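Superoxide dismutase [Mn/Fe] (Porphyromonas gingivalis, PDB 1UES) catalyses the dismutation of superoxide radicals to dioxygen and hydrogen peroxide, using one manganese or iron ion in each subunit of a homodimer. Local coordinates at residues L8-D13 against L76-F81; A16-K21 against L178-D183; G122-A127 against L134-E139. The protein carries 1 engineered substitution. One frame throughout, in Å; residues are numbered along the deposited sequence.

Interaction 1 of 3, residues L8-D13 against L76-F81; sequences LPYAVD and LYFTQF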
loop_
_atom_site.group_PDB
_atom_site.type_symbol
_atom_site.label_atom_id
_atom_site.label_comp_id
_atom_site.label_asym_id
_atom_site.label_seq_id
_atom_site.Cartn_x
_atom_site.Cartn_y
_atom_site.Cartn_z
ATOM N N LEU A 8 20.181 -10.066 9.129
ATOM C CA LEU A 8 20.269 -8.701 9.646
ATOM C C LEU A 8 21.576 -8.484 10.389
ATOM O O LEU A 8 22.058 -9.388 11.061
ATOM C CB LEU A 8 19.097 -8.410 10.573
ATOM C CG LEU A 8 17.747 -8.445 9.879
ATOM C CD1 LEU A 8 16.690 -8.359 10.945
ATOM C CD2 LEU A 8 17.617 -7.284 8.876
ATOM N N PRO A 9 22.164 -7.278 10.273
ATOM C CA PRO A 9 23.427 -6.918 10.922
ATOM C C PRO A 9 23.283 -6.509 12.384
ATOM O O PRO A 9 24.251 -6.045 12.996
ATOM C CB PRO A 9 23.968 -5.776 10.057
ATOM C CG PRO A 9 22.808 -5.229 9.318
ATOM C CD PRO A 9 21.634 -6.165 9.462
ATOM N N TYR A 10 22.086 -6.707 12.924
ATOM C CA TYR A 10 21.766 -6.370 14.313
ATOM C C TYR A 10 20.680 -7.312 14.836
ATOM O O TYR A 10 20.043 -8.031 14.066
ATOM C CB TYR A 10 21.275 -4.919 14.389
ATOM C CG TYR A 10 20.333 -4.548 13.277
ATOM C CD1 TYR A 10 18.986 -4.940 13.312
ATOM C CD2 TYR A 10 20.782 -3.825 12.178
ATOM C CE1 TYR A 10 18.119 -4.634 12.285
ATOM C CE2 TYR A 10 19.927 -3.506 11.136
ATOM C CZ TYR A 10 18.592 -3.920 11.190
ATOM O OH TYR A 10 17.774 -3.707 10.115
ATOM N N ALA A 11 20.478 -7.311 16.156
ATOM C CA ALA A 11 19.482 -8.150 16.808
ATOM C C ALA A 11 18.102 -7.683 16.353
ATOM O O ALA A 11 17.933 -6.492 16.049
ATOM C CB ALA A 11 19.616 -8.000 18.316
ATOM N N VAL A 12 17.128 -8.591 16.305
ATOM C CA VAL A 12 15.793 -8.210 15.828
ATOM C C VAL A 12 15.069 -7.146 16.639
ATOM O O VAL A 12 14.088 -6.568 16.148
ATOM C CB VAL A 12 14.852 -9.410 15.668
ATOM C CG1 VAL A 12 15.436 -10.385 14.668
ATOM C CG2 VAL A 12 14.598 -10.074 17.009
ATOM N N ASP A 13 15.524 -6.880 17.863
ATOM C CA ASP A 13 14.873 -5.853 18.670
ATOM C C ASP A 13 15.731 -4.598 18.752
ATOM O O ASP A 13 15.413 -3.662 19.482
ATOM C CB ASP A 13 14.594 -6.400 20.087
ATOM C CG ASP A 13 15.875 -6.699 20.877
ATOM O OD1 ASP A 13 16.959 -6.818 20.267
ATOM O OD2 ASP A 13 15.806 -6.812 22.134
ATOM N N LEU A 76 18.621 -2.770 1.055
ATOM C CA LEU A 76 19.244 -1.503 1.396
ATOM C C LEU A 76 18.594 -0.886 2.643
ATOM O O LEU A 76 19.249 -0.300 3.501
ATOM C CB LEU A 76 19.104 -0.548 0.212
ATOM C CG LEU A 76 19.900 -1.021 -1.023
ATOM C CD1 LEU A 76 19.472 -0.244 -2.236
ATOM C CD2 LEU A 76 21.415 -0.864 -0.775
ATOM N N TYR A 77 17.281 -1.002 2.738
ATOM C CA TYR A 77 16.571 -0.434 3.861
ATOM C C TYR A 77 17.019 -1.047 5.195
ATOM O O TYR A 77 17.452 -0.349 6.114
ATOM C CB TYR A 77 15.058 -0.635 3.608
ATOM C CG TYR A 77 14.140 -0.317 4.767
ATOM C CD1 TYR A 77 13.697 0.982 4.990
ATOM C CD2 TYR A 77 13.616 -1.348 5.566
ATOM C CE1 TYR A 77 12.739 1.262 5.975
ATOM C CE2 TYR A 77 12.652 -1.080 6.551
ATOM C CZ TYR A 77 12.216 0.230 6.738
ATOM O OH TYR A 77 11.174 0.495 7.600
ATOM N N PHE A 78 16.987 -2.361 5.311
ATOM C CA PHE A 78 17.366 -2.925 6.598
ATOM C C PHE A 78 18.835 -2.720 6.901
ATOM O O PHE A 78 19.205 -2.555 8.047
ATOM C CB PHE A 78 17.047 -4.409 6.674
ATOM C CG PHE A 78 15.577 -4.697 6.754
ATOM C CD1 PHE A 78 14.950 -5.398 5.727
ATOM C CD2 PHE A 78 14.820 -4.240 7.835
ATOM C CE1 PHE A 78 13.598 -5.639 5.766
ATOM C CE2 PHE A 78 13.431 -4.485 7.866
ATOM C CZ PHE A 78 12.847 -5.180 6.837
ATOM N N THR A 79 19.677 -2.712 5.891
ATOM C CA THR A 79 21.095 -2.580 6.214
ATOM C C THR A 79 21.574 -1.178 6.555
ATOM O O THR A 79 22.718 -1.008 6.985
ATOM C CB THR A 79 21.993 -3.176 5.110
ATOM O OG1 THR A 79 21.700 -2.587 3.839
ATOM C CG2 THR A 79 21.801 -4.667 5.063
ATOM N N GLN A 80 20.709 -0.181 6.435
ATOM C CA GLN A 80 21.172 1.169 6.705
ATOM C C GLN A 80 20.904 1.631 8.122
ATOM O O GLN A 80 21.294 2.739 8.479
ATOM C CB GLN A 80 20.535 2.161 5.729
ATOM C CG GLN A 80 19.059 2.405 6.037
ATOM C CD GLN A 80 18.215 2.906 4.873
ATOM O OE1 GLN A 80 18.683 3.166 3.751
ATOM N NE2 GLN A 80 16.928 3.045 5.143
ATOM N N PHE A 81 20.255 0.784 8.904
ATOM C CA PHE A 81 19.889 1.123 10.285
ATOM C C PHE A 81 20.759 0.456 11.332
ATOM O O PHE A 81 21.242 -0.653 11.124
ATOM C CB PHE A 81 18.421 0.712 10.555
ATOM C CG PHE A 81 17.413 1.381 9.670
ATOM C CD1 PHE A 81 17.425 2.759 9.469
ATOM C CD2 PHE A 81 16.403 0.628 9.062
ATOM C CE1 PHE A 81 16.441 3.376 8.679
ATOM C CE2 PHE A 81 15.420 1.237 8.278
ATOM C CZ PHE A 81 15.437 2.606 8.085
#
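The phenol ring of Tyr10 meets the backbone carbonyl of Phe78 at its edge, close to the ring plane, while Leu8 CB lies 4.2 Å above the plane of the same ring, offset toward its rim. The Phe78 ring, in turn, has Tyr10 OH at its edge, near its plane, and Tyr77 CD2 over the centre of one face; His27, a metal ligand, meets it edge-to-face. Leu8 approaches this phenylalanine obliquely, and its CD2 branch stands 3.7 Å from Phe78 CB.

One hydrogen bond spans the contact: Tyr10 OH donates to Phe78 O at 2.8 Å. The angle at the oxygen is 119°, with the donor tilted 25° from the carbonyl plane. A chi1 of 42° places Tyr10 CG between its own backbone N and carbonyl carbon, and from there the ring extends across to the end of helix 62-79. Beyond the bond, Tyr10 CE2 comes within 3.1 Å of Phe81 O. Pro9 adds a looser approach, its CG 4.4 Å from Thr79 CG2; the hydroxyl of that threonine is bonded to Asn75 O.

A carbonyl in the last turn of the helix thus receives a side-chain donor from the N-terminal loop. The bond fastens this loop to the backbone of a residue whose side chain packs against His27, about 6 Å from the manganese at nearest atoms, consistent with a second-shell place.

Interaction 2 of 3, residues A16-K21 against L178-D183; sequences APVISK and LWSIVD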
loop_
_atom_site.group_PDB
_atom_site.type_symbol
_atom_site.label_atom_id
_atom_site.label_comp_id
_atom_site.label_asym_id
_atom_site.label_seq_id
_atom_site.Cartn_x
_atom_site.Cartn_y
_atom_site.Cartn_z
ATOM N N ALA A 16 13.903 -1.131 17.964
ATOM C CA ALA A 16 12.698 -0.805 18.721
ATOM C C ALA A 16 13.011 0.511 19.436
ATOM O O ALA A 16 14.122 0.693 19.947
ATOM C CB ALA A 16 12.383 -1.907 19.743
ATOM N N PRO A 17 12.014 1.398 19.566
ATOM C CA PRO A 17 10.617 1.292 19.132
ATOM C C PRO A 17 10.227 1.696 17.716
ATOM O O PRO A 17 9.078 1.448 17.303
ATOM C CB PRO A 17 9.912 2.207 20.095
ATOM C CG PRO A 17 10.860 3.344 20.200
ATOM C CD PRO A 17 12.236 2.685 20.248
ATOM N N VAL A 18 11.162 2.302 17.006
ATOM C CA VAL A 18 10.931 2.836 15.656
ATOM C C VAL A 18 10.513 1.742 14.662
ATOM O O VAL A 18 9.617 1.950 13.834
ATOM C CB VAL A 18 12.176 3.619 15.184
ATOM C CG1 VAL A 18 11.904 4.249 13.802
ATOM C CG2 VAL A 18 12.520 4.721 16.217
ATOM N N ILE A 19 11.204 0.615 14.735
ATOM C CA ILE A 19 10.851 -0.571 13.962
ATOM C C ILE A 19 10.968 -1.611 15.081
ATOM O O ILE A 19 12.070 -2.017 15.454
ATOM C CB ILE A 19 11.841 -0.879 12.807
ATOM C CG1 ILE A 19 11.839 0.287 11.812
ATOM C CG2 ILE A 19 11.381 -2.145 12.040
ATOM C CD1 ILE A 19 12.741 0.089 10.599
ATOM N N SER A 20 9.815 -1.980 15.633
ATOM C CA SER A 20 9.721 -2.906 16.756
ATOM C C SER A 20 10.170 -4.299 16.388
ATOM O O SER A 20 10.307 -4.636 15.214
ATOM C CB SER A 20 8.288 -2.972 17.267
ATOM O OG SER A 20 7.494 -3.701 16.350
ATOM N N LYS A 21 10.382 -5.108 17.413
ATOM C CA LYS A 21 10.802 -6.479 17.221
ATOM C C LYS A 21 9.714 -7.207 16.423
ATOM O O LYS A 21 10.010 -7.990 15.530
ATOM C CB LYS A 21 11.037 -7.158 18.578
ATOM C CG LYS A 21 10.909 -8.667 18.509
ATOM C CD LYS A 21 11.090 -9.353 19.864
ATOM C CE LYS A 21 11.356 -10.869 19.646
ATOM N NZ LYS A 21 12.817 -11.112 19.510
ATOM N N LEU A 178 12.417 7.701 12.061
ATOM C CA LEU A 178 13.403 6.906 11.350
ATOM C C LEU A 178 14.768 7.530 11.420
ATOM O O LEU A 178 15.777 6.835 11.393
ATOM C CB LEU A 178 12.990 6.727 9.891
ATOM C CG LEU A 178 11.925 5.674 9.621
ATOM C CD1 LEU A 178 11.600 5.729 8.104
ATOM C CD2 LEU A 178 12.394 4.276 10.054
ATOM N N TRP A 179 14.811 8.854 11.501
ATOM C CA TRP A 179 16.119 9.508 11.550
ATOM C C TRP A 179 16.992 9.057 12.708
ATOM O O TRP A 179 18.235 9.035 12.602
ATOM C CB TRP A 179 15.937 11.020 11.572
ATOM C CG TRP A 179 15.177 11.525 10.423
ATOM C CD1 TRP A 179 13.868 11.946 10.420
ATOM C CD2 TRP A 179 15.640 11.650 9.069
ATOM N NE1 TRP A 179 13.500 12.318 9.149
ATOM C CE2 TRP A 179 14.561 12.147 8.304
ATOM C CE3 TRP A 179 16.867 11.386 8.426
ATOM C CZ2 TRP A 179 14.658 12.390 6.927
ATOM C CZ3 TRP A 179 16.958 11.634 7.036
ATOM C CH2 TRP A 179 15.861 12.126 6.317
ATOM N N SER A 180 16.356 8.662 13.808
ATOM C CA SER A 180 17.072 8.222 14.984
ATOM C C SER A 180 17.797 6.883 14.811
ATOM O O SER A 180 18.679 6.563 15.604
ATOM C CB SER A 180 16.122 8.161 16.189
ATOM O OG SER A 180 15.233 7.045 16.127
ATOM N N ILE A 181 17.437 6.092 13.795
ATOM C CA ILE A 181 18.134 4.815 13.597
ATOM C C ILE A 181 18.985 4.750 12.331
ATOM O O ILE A 181 19.550 3.699 12.005
ATOM C CB ILE A 181 17.173 3.613 13.570
ATOM C CG1 ILE A 181 16.029 3.851 12.594
ATOM C CG2 ILE A 181 16.661 3.336 14.997
ATOM C CD1 ILE A 181 15.137 2.641 12.415
ATOM N N VAL A 182 19.064 5.852 11.609
ATOM C CA VAL A 182 19.882 5.859 10.404
ATOM C C VAL A 182 21.362 5.848 10.783
ATOM O O VAL A 182 21.805 6.649 11.604
ATOM C CB VAL A 182 19.589 7.127 9.556
ATOM C CG1 VAL A 182 20.595 7.273 8.411
ATOM C CG2 VAL A 182 18.175 7.038 9.001
ATOM N N ASP A 183 22.122 4.934 10.203
ATOM C CA ASP A 183 23.563 4.897 10.450
ATOM C C ASP A 183 24.170 5.666 9.279
ATOM O O ASP A 183 24.295 5.141 8.174
ATOM C CB ASP A 183 24.076 3.467 10.460
ATOM C CG ASP A 183 25.557 3.393 10.779
ATOM O OD1 ASP A 183 26.024 2.316 11.198
ATOM O OD2 ASP A 183 26.240 4.422 10.615
#
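Val18 points at the loop that follows helix 171-178, and every carbon of its side chain finds something there. CB lies 4.2 Å from Ile181 CD1. Above it the chain forks: with chi1 at -177°, CG1 extends opposite to the backbone N and meets two methyl tips, 3.8 Å from Leu178 CD2 and 3.9 Å from Ile181 CD1. The other branch, CG2, rests 3.6 Å from Ser180 OG, a van der Waals contact of a methyl with an oxygen; the hydroxyl has its hydrogen bond with Asp177 O.

Val18 and Ile181 run past one another in opposite senses, whereas Ile19 crosses Ile181 at about a right angle and brings its CD1 to 3.9 Å from Ile181 CD1. The same Ile19 methyl is 4.2 Å from Leu178 CD2. No hydrogen bond joins the two segments; the junction is mainly hydrocarbon, with Ser180 OG at its margin. Within 178-183, Ile181 N bonds to Leu178 O at 3.0 Å, a turn that keeps both tips close enough to meet Val18 CG1.

In the fold, the cluster packs the N-terminal alpha-hairpin region against the C-terminal domain, joining the loop before helix 21-42 to the one between helices 171-178 and 184-190. The Ile19 side chain is about 5 Å from that of the metal ligand His27 at nearest atoms. Phe81 packs on Ile19 and Ile181, and Leu178 reaches Phe156 of strand 151-157.

Interaction 3 of 3, residues G122-A127 against L134-E139; sequences GWVWLA and LSIEKE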
loop_
_atom_site.group_PDB
_atom_site.type_symbol
_atom_site.label_atom_id
_atom_site.label_comp_id
_atom_site.label_asym_id
_atom_site.label_seq_id
_atom_site.Cartn_x
_atom_site.Cartn_y
_atom_site.Cartn_z
ATOM N N GLY A 122 4.896 2.685 -1.373
ATOM C CA GLY A 122 6.078 3.109 -2.077
ATOM C C GLY A 122 7.256 3.386 -1.177
ATOM O O GLY A 122 7.272 2.966 -0.010
ATOM N N TRP A 123 8.232 4.090 -1.738
ATOM C CA TRP A 123 9.484 4.428 -1.059
ATOM C C TRP A 123 9.927 5.842 -1.357
ATOM O O TRP A 123 9.729 6.306 -2.473
ATOM C CB TRP A 123 10.613 3.541 -1.569
ATOM C CG TRP A 123 10.322 2.090 -1.514
ATOM C CD1 TRP A 123 9.516 1.380 -2.370
ATOM C CD2 TRP A 123 10.812 1.153 -0.546
ATOM N NE1 TRP A 123 9.474 0.057 -1.990
ATOM C CE2 TRP A 123 10.255 -0.108 -0.879
ATOM C CE3 TRP A 123 11.664 1.247 0.566
ATOM C CZ2 TRP A 123 10.524 -1.266 -0.135
ATOM C CZ3 TRP A 123 11.928 0.085 1.310
ATOM C CH2 TRP A 123 11.356 -1.147 0.948
ATOM N N VAL A 124 10.507 6.527 -0.368
ATOM C CA VAL A 124 11.068 7.845 -0.654
ATOM C C VAL A 124 12.583 7.511 -0.642
ATOM O O VAL A 124 13.078 6.789 0.237
ATOM C CB VAL A 124 10.678 8.919 0.397
ATOM C CG1 VAL A 124 10.931 8.431 1.780
ATOM C CG2 VAL A 124 11.437 10.212 0.115
ATOM N N TRP A 125 13.278 7.972 -1.669
ATOM C CA TRP A 125 14.697 7.686 -1.833
ATOM C C TRP A 125 15.572 8.933 -1.923
ATOM O O TRP A 125 15.167 9.940 -2.506
ATOM C CB TRP A 125 14.879 6.884 -3.138
ATOM C CG TRP A 125 14.850 5.389 -2.980
ATOM C CD1 TRP A 125 13.842 4.527 -3.345
ATOM C CD2 TRP A 125 15.889 4.583 -2.429
ATOM N NE1 TRP A 125 14.211 3.218 -3.046
ATOM C CE2 TRP A 125 15.457 3.230 -2.483
ATOM C CE3 TRP A 125 17.147 4.869 -1.891
ATOM C CZ2 TRP A 125 16.247 2.170 -2.012
ATOM C CZ3 TRP A 125 17.934 3.816 -1.417
ATOM C CH2 TRP A 125 17.479 2.480 -1.481
ATOM N N LEU A 126 16.750 8.866 -1.315
ATOM C CA LEU A 126 17.737 9.920 -1.451
ATOM C C LEU A 126 18.666 9.209 -2.446
ATOM O O LEU A 126 19.085 8.077 -2.212
ATOM C CB LEU A 126 18.474 10.208 -0.157
ATOM C CG LEU A 126 19.685 11.130 -0.371
ATOM C CD1 LEU A 126 19.220 12.516 -0.849
ATOM C CD2 LEU A 126 20.467 11.229 0.904
ATOM N N ALA A 127 18.923 9.839 -3.585
ATOM C CA ALA A 127 19.772 9.223 -4.596
ATOM C C ALA A 127 20.822 10.216 -5.118
ATOM O O ALA A 127 20.689 11.423 -4.933
ATOM C CB ALA A 127 18.907 8.722 -5.752
ATOM N N LEU A 134 22.494 15.251 -5.584
ATOM C CA LEU A 134 21.486 14.541 -4.822
ATOM C C LEU A 134 20.086 14.893 -5.265
ATOM O O LEU A 134 19.817 16.021 -5.694
ATOM C CB LEU A 134 21.615 14.876 -3.331
ATOM C CG LEU A 134 22.966 14.642 -2.649
ATOM C CD1 LEU A 134 22.969 15.306 -1.253
ATOM C CD2 LEU A 134 23.213 13.121 -2.526
ATOM N N SER A 135 19.192 13.924 -5.136
ATOM C CA SER A 135 17.796 14.136 -5.471
ATOM C C SER A 135 16.940 13.317 -4.545
ATOM O O SER A 135 17.374 12.287 -4.032
ATOM C CB SER A 135 17.497 13.711 -6.910
ATOM O OG SER A 135 17.772 12.329 -7.130
ATOM N N ILE A 136 15.724 13.788 -4.318
ATOM C CA ILE A 136 14.783 13.033 -3.505
ATOM C C ILE A 136 13.845 12.446 -4.550
ATOM O O ILE A 136 13.261 13.174 -5.357
ATOM C CB ILE A 136 14.023 13.937 -2.535
ATOM C CG1 ILE A 136 15.020 14.545 -1.542
ATOM C CG2 ILE A 136 12.894 13.144 -1.869
ATOM C CD1 ILE A 136 14.421 15.337 -0.437
ATOM N N GLU A 137 13.748 11.121 -4.569
ATOM C CA GLU A 137 12.911 10.424 -5.537
ATOM C C GLU A 137 11.730 9.747 -4.860
ATOM O O GLU A 137 11.897 9.074 -3.858
ATOM C CB GLU A 137 13.735 9.353 -6.266
ATOM C CG GLU A 137 15.021 9.853 -6.879
ATOM C CD GLU A 137 14.795 10.625 -8.168
ATOM O OE1 GLU A 137 13.714 10.460 -8.793
ATOM O OE2 GLU A 137 15.700 11.387 -8.559
ATOM N N LYS A 138 10.532 9.938 -5.397
ATOM C CA LYS A 138 9.350 9.276 -4.849
ATOM C C LYS A 138 9.128 8.056 -5.745
ATOM O O LYS A 138 8.919 8.194 -6.960
ATOM C CB LYS A 138 8.140 10.211 -4.886
ATOM C CG LYS A 138 8.165 11.307 -3.809
ATOM C CD LYS A 138 7.057 12.317 -4.043
ATOM C CE LYS A 138 5.749 11.828 -3.457
ATOM N NZ LYS A 138 4.729 11.570 -4.525
ATOM N N GLU A 139 9.191 6.864 -5.153
ATOM C CA GLU A 139 9.063 5.638 -5.921
ATOM C C GLU A 139 7.830 4.827 -5.540
ATOM O O GLU A 139 7.814 4.125 -4.511
ATOM C CB GLU A 139 10.328 4.780 -5.726
ATOM C CG GLU A 139 11.592 5.422 -6.243
ATOM C CD GLU A 139 11.689 5.343 -7.756
ATOM O OE1 GLU A 139 10.715 4.889 -8.398
ATOM O OE2 GLU A 139 12.731 5.741 -8.313
#
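Strands 122-128 and 134-140 form a beta hairpin in the three-stranded antiparallel sheet of the C-terminal domain, 122-128 being central, with strand 151-157, which carries the ligand Asp157, on its other side. Trp123 pairs with Glu139, Trp125 with Glu137 and Ala127 with Ser135 as antiparallel hydrogen-bonded pairs. The short strand axes approach to 4.6 Å, and their directions differ by 162°. Each of the three pairs is closed by two backbone bonds: Trp123 N to Glu139 O and Glu139 N to Trp123 O are both 2.8 Å, and Ala127 N to Ser135 O is 2.9 Å. Val124-Lys138 and Leu126-Ile136 are the non-hydrogen-bonded pairs between them.

On the face bearing the tryptophans, Trp125 CD1 comes within 3.8 Å of Glu139 CG. The glutamate chain is bent at chi2 (-77°), and its carboxylate plane stands 80° from that of the indole; its OE2 forms a salt bridge with Lys148. Within the strand, Ser135 OG donates at 2.7 Å to Glu137 OE2, which accepts through its anti lone pair. Val124, Leu126 and Ile136 share the other face with Lys138; helix 104-116 packs on the three apolar side chains, and helix 91-101 on Ile136 and Leu134. Val124 CG2 and Ile136 CG2 lie 3.8 Å apart in side chains that run alongside in the same direction, while Leu126 CD1 is 4.2 Å from Leu134 CB.

The side chain of Trp123 is about 4 Å from the manganese at its nearest atoms and meets the metal ligand His74 edge-to-face, its NE1 bonded to Gln70, while Trp125 NE1 is bonded to Asn73. Two of the six backbone bonds fix Trp123 itself, and both indole N-H donors tie the hairpin to helix 62-79, consistent with a second-shell role for Trp123.

From the N terminus, the chain opens interaction 1 at 8-13 and interaction 2 at 16-21, which leads into helix 21-42. Interaction 1 closes first, at the end of helix 62-79, within the alpha-hairpin domain. Interaction 2 closes only at 178-183, so the two loops cross, and the second joins the alpha-hairpin and C-terminal domains. Interaction 3, a short hairpin, opens and closes within that longer loop and follows interaction 1 in series. Interactions 1 and 2 have centres 9 Å apart and meet through Gln80 O and Asp183 N, probably hydrogen-bonded. Interaction 3, 20 Å from interaction 1 between centres, still touches it where Leu76 and Tyr77 pack on Trp125 and Trp123.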